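Local atomic coordinates of molybdopterin-guanine dinucleotide biosynthesis protein B (Bacillus subtilis subsp. spizizenii, PDB entry 4OYH), a protein that probably binds GTP, hydrolysing it weakly, and may act as an adapter in the efficient biosynthesis and use of the molybdopterin guanine dinucleotide cofactor. Residues I121-E124 with K125-E129. The protein carries 2 engineered substitutions. Residues are numbered along the deposited sequence; the frame is centred on the assembly and turned at random.
Sequences ILSE and KEDLE
OD2 of Asp127 is gripped by three donors from the chain just before it, a clear example of one carboxylate oxygen closing a strand-to-helix turn. The amide N of Ser123, 2.7 Å from Asp127 OD2, approaches nearly in line with the C-O bond. Its own N-H is bent well away from straight, at 134°. Glu124 N lies 3.0 Å from the same Asp127 OD2. This second amide comes from well above the carboxylate plane, 68° out of it. The third donor is the hydroxyl of Ser123, whose OG stands 2.5 Å from Asp127 OD2, a very short bond as modelled. With CG placed beside its own backbone N and anti to the carbonyl carbon (chi1 -82°), Asp127 reaches back to two successive amides, an environment that would probably stabilise its negative charge.

The main chain closes the same loop. Asp127 N donates to Glu124 O at 2.5 Å, and the conformations of Lys125 and Glu126 between them make this a type I beta turn.

Beside these polar bonds, Leu122 runs past Asp127 in the opposite direction, its CD1 3.4 Å from Asp127 CB. Its other methyl, CD2, packs against Leu128 CD1 at 3.8 Å, the two leucine side chains crossing at a slant. Leu122 also touches Ile139 and Tyr141 of the neighbouring strand 136-141, while Phe18 contacts Asp127.

Ser123 lies close to Ser21, in the probable GTP-binding loop. The turn thus leads from strand 118-122 into short helix 127-130, within a beta-alpha-beta unit of the parallel sheet characteristic of P-loop NTPases.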
ATOM      1  N   ILE A 121     -26.359  -5.967  -4.396  1.00 29.17           N
ATOM      2  CA  ILE A 121     -27.265  -4.843  -4.121  1.00 30.60           C
ATOM      3  C   ILE A 121     -27.957  -4.393  -5.414  1.00 28.64           C
ATOM      4  O   ILE A 121     -27.293  -4.061  -6.391  1.00 36.77           O
ATOM      5  CB  ILE A 121     -26.572  -3.611  -3.588  1.00 37.30           C
ATOM      6  CG1 ILE A 121     -25.371  -3.950  -2.714  1.00 46.42           C
ATOM      7  CG2 ILE A 121     -27.588  -2.712  -2.875  1.00 41.09           C
ATOM      8  CD1 ILE A 121     -25.688  -4.679  -1.493  1.00 63.31           C
ATOM      9  N   LEU A 122     -29.280  -4.455  -5.421  1.00 29.99           N
ATOM     10  CA  LEU A 122     -30.113  -3.983  -6.526  1.00 44.72           C
ATOM     11  C   LEU A 122     -30.779  -2.657  -6.192  1.00 46.18           C
ATOM     12  O   LEU A 122     -31.455  -2.540  -5.169  1.00 40.05           O
ATOM     13  CB  LEU A 122     -31.189  -5.012  -6.845  1.00 51.21           C
ATOM     14  CG  LEU A 122     -30.878  -6.063  -7.907  1.00 43.50           C
ATOM     15  CD1 LEU A 122     -29.440  -6.098  -8.280  1.00 42.97           C
ATOM     16  CD2 LEU A 122     -31.304  -7.383  -7.416  1.00 47.99           C
ATOM     17  N   SER A 123     -30.560  -1.652  -7.031  1.00 49.77           N
ATOM     18  CA  SER A 123     -31.340  -0.414  -6.927  1.00 64.17           C
ATOM     19  C   SER A 123     -32.701  -0.646  -7.580  1.00 59.58           C
ATOM     20  O   SER A 123     -33.702  -0.123  -7.117  1.00 66.27           O
ATOM     21  CB  SER A 123     -30.618   0.779  -7.573  1.00 69.40           C
ATOM     22  OG  SER A 123     -30.568   0.671  -8.986  1.00 77.67           O
ATOM     23  N   GLU A 124     -32.725  -1.478  -8.621  1.00 60.73           N
ATOM     24  CA  GLU A 124     -33.939  -1.781  -9.385  1.00 59.38           C
ATOM     25  C   GLU A 124     -33.941  -3.248  -9.837  1.00 56.21           C
ATOM     26  O   GLU A 124     -32.887  -3.814 -10.142  1.00 47.39           O
ATOM     27  CB  GLU A 124     -34.034  -0.857 -10.618  1.00 64.57           C
ATOM     28  CG  GLU A 124     -35.403  -0.866 -11.321  1.00 81.43           C
ATOM     29  CD  GLU A 124     -36.182   0.451 -11.170  1.00 91.56           C
ATOM     30  OE1 GLU A 124     -37.424   0.441 -11.381  1.00 78.71           O
ATOM     31  OE2 GLU A 124     -35.559   1.493 -10.847  1.00 92.42           O
ATOM     32  N   LYS A 125     -35.128  -3.839  -9.933  1.00 48.09           N
ATOM     33  CA  LYS A 125     -35.261  -5.248 -10.257  1.00 47.66           C
ATOM     34  C   LYS A 125     -34.485  -5.605 -11.491  1.00 50.36           C
ATOM     35  O   LYS A 125     -34.032  -6.736 -11.632  1.00 68.90           O
ATOM     36  CB  LYS A 125     -36.730  -5.612 -10.449  1.00 71.55           C
ATOM     37  CG  LYS A 125     -36.981  -7.104 -10.630  1.00 78.12           C
ATOM     38  CD  LYS A 125     -37.633  -7.427 -11.971  1.00 81.99           C
ATOM     39  CE  LYS A 125     -39.132  -7.105 -11.979  1.00 93.55           C
ATOM     40  NZ  LYS A 125     -39.447  -5.671 -11.686  1.00 91.98           N
ATOM     41  N   GLU A 126     -34.302  -4.636 -12.376  1.00 57.57           N
ATOM     42  CA  GLU A 126     -33.625  -4.873 -13.643  1.00 60.09           C
ATOM     43  C   GLU A 126     -32.125  -4.629 -13.517  1.00 63.17           C
ATOM     44  O   GLU A 126     -31.393  -4.712 -14.513  1.00 53.69           O
ATOM     45  CB  GLU A 126     -34.224  -3.988 -14.748  1.00 61.64           C
ATOM     46  CG  GLU A 126     -33.874  -4.430 -16.195  1.00101.17           C
ATOM     47  CD  GLU A 126     -34.730  -5.587 -16.718  1.00 94.21           C
ATOM     48  OE1 GLU A 126     -35.953  -5.388 -16.929  1.00 95.60           O
ATOM     49  OE2 GLU A 126     -34.174  -6.690 -16.930  1.00 77.17           O
ATOM     50  N   ASP A 127     -31.652  -4.338 -12.304  1.00 64.51           N
ATOM     51  CA  ASP A 127     -30.203  -4.308 -12.078  1.00 65.95           C
ATOM     52  C   ASP A 127     -29.598  -5.720 -12.188  1.00 61.94           C
ATOM     53  O   ASP A 127     -28.522  -5.885 -12.772  1.00 49.15           O
ATOM     54  CB  ASP A 127     -29.842  -3.717 -10.716  1.00 49.25           C
ATOM     55  CG  ASP A 127     -29.830  -2.195 -10.708  1.00 61.71           C
ATOM     56  OD1 ASP A 127     -29.759  -1.557 -11.785  1.00 73.81           O
ATOM     57  OD2 ASP A 127     -29.885  -1.635  -9.601  1.00 56.35           O
ATOM     58  N   LEU A 128     -30.291  -6.729 -11.659  1.00 61.12           N
ATOM     59  CA  LEU A 128     -29.725  -8.080 -11.564  1.00 69.72           C
ATOM     60  C   LEU A 128     -29.297  -8.643 -12.911  1.00 72.59           C
ATOM     61  O   LEU A 128     -28.441  -9.517 -12.962  1.00 75.35           O
ATOM     62  CB  LEU A 128     -30.717  -9.042 -10.913  1.00 67.70           C
ATOM     63  CG  LEU A 128     -30.108 -10.299 -10.268  1.00 75.96           C
ATOM     64  CD1 LEU A 128     -29.127  -9.983  -9.146  1.00 63.49           C
ATOM     65  CD2 LEU A 128     -31.205 -11.188  -9.726  1.00 75.24           C
ATOM     66  N   GLU A 129     -29.865  -8.127 -13.998  1.00 69.56           N
ATOM     67  CA  GLU A 129     -29.521  -8.596 -15.333  1.00 63.35           C
ATOM     68  C   GLU A 129     -28.116  -8.226 -15.733  1.00 77.07           C
ATOM     69  O   GLU A 129     -27.296  -9.103 -15.996  1.00 91.75           O
ATOM     70  CB  GLU A 129     -30.503  -8.041 -16.358  1.00 90.39           C
ATOM     71  CG  GLU A 129     -31.684  -8.967 -16.618  1.00 99.98           C
ATOM     72  CD  GLU A 129     -32.251  -9.562 -15.341  1.00 97.77           C
ATOM     73  OE1 GLU A 129     -32.240 -10.806 -15.225  1.00 89.78           O
ATOM     74  OE2 GLU A 129     -32.694  -8.790 -14.457  1.00 95.09           O
TER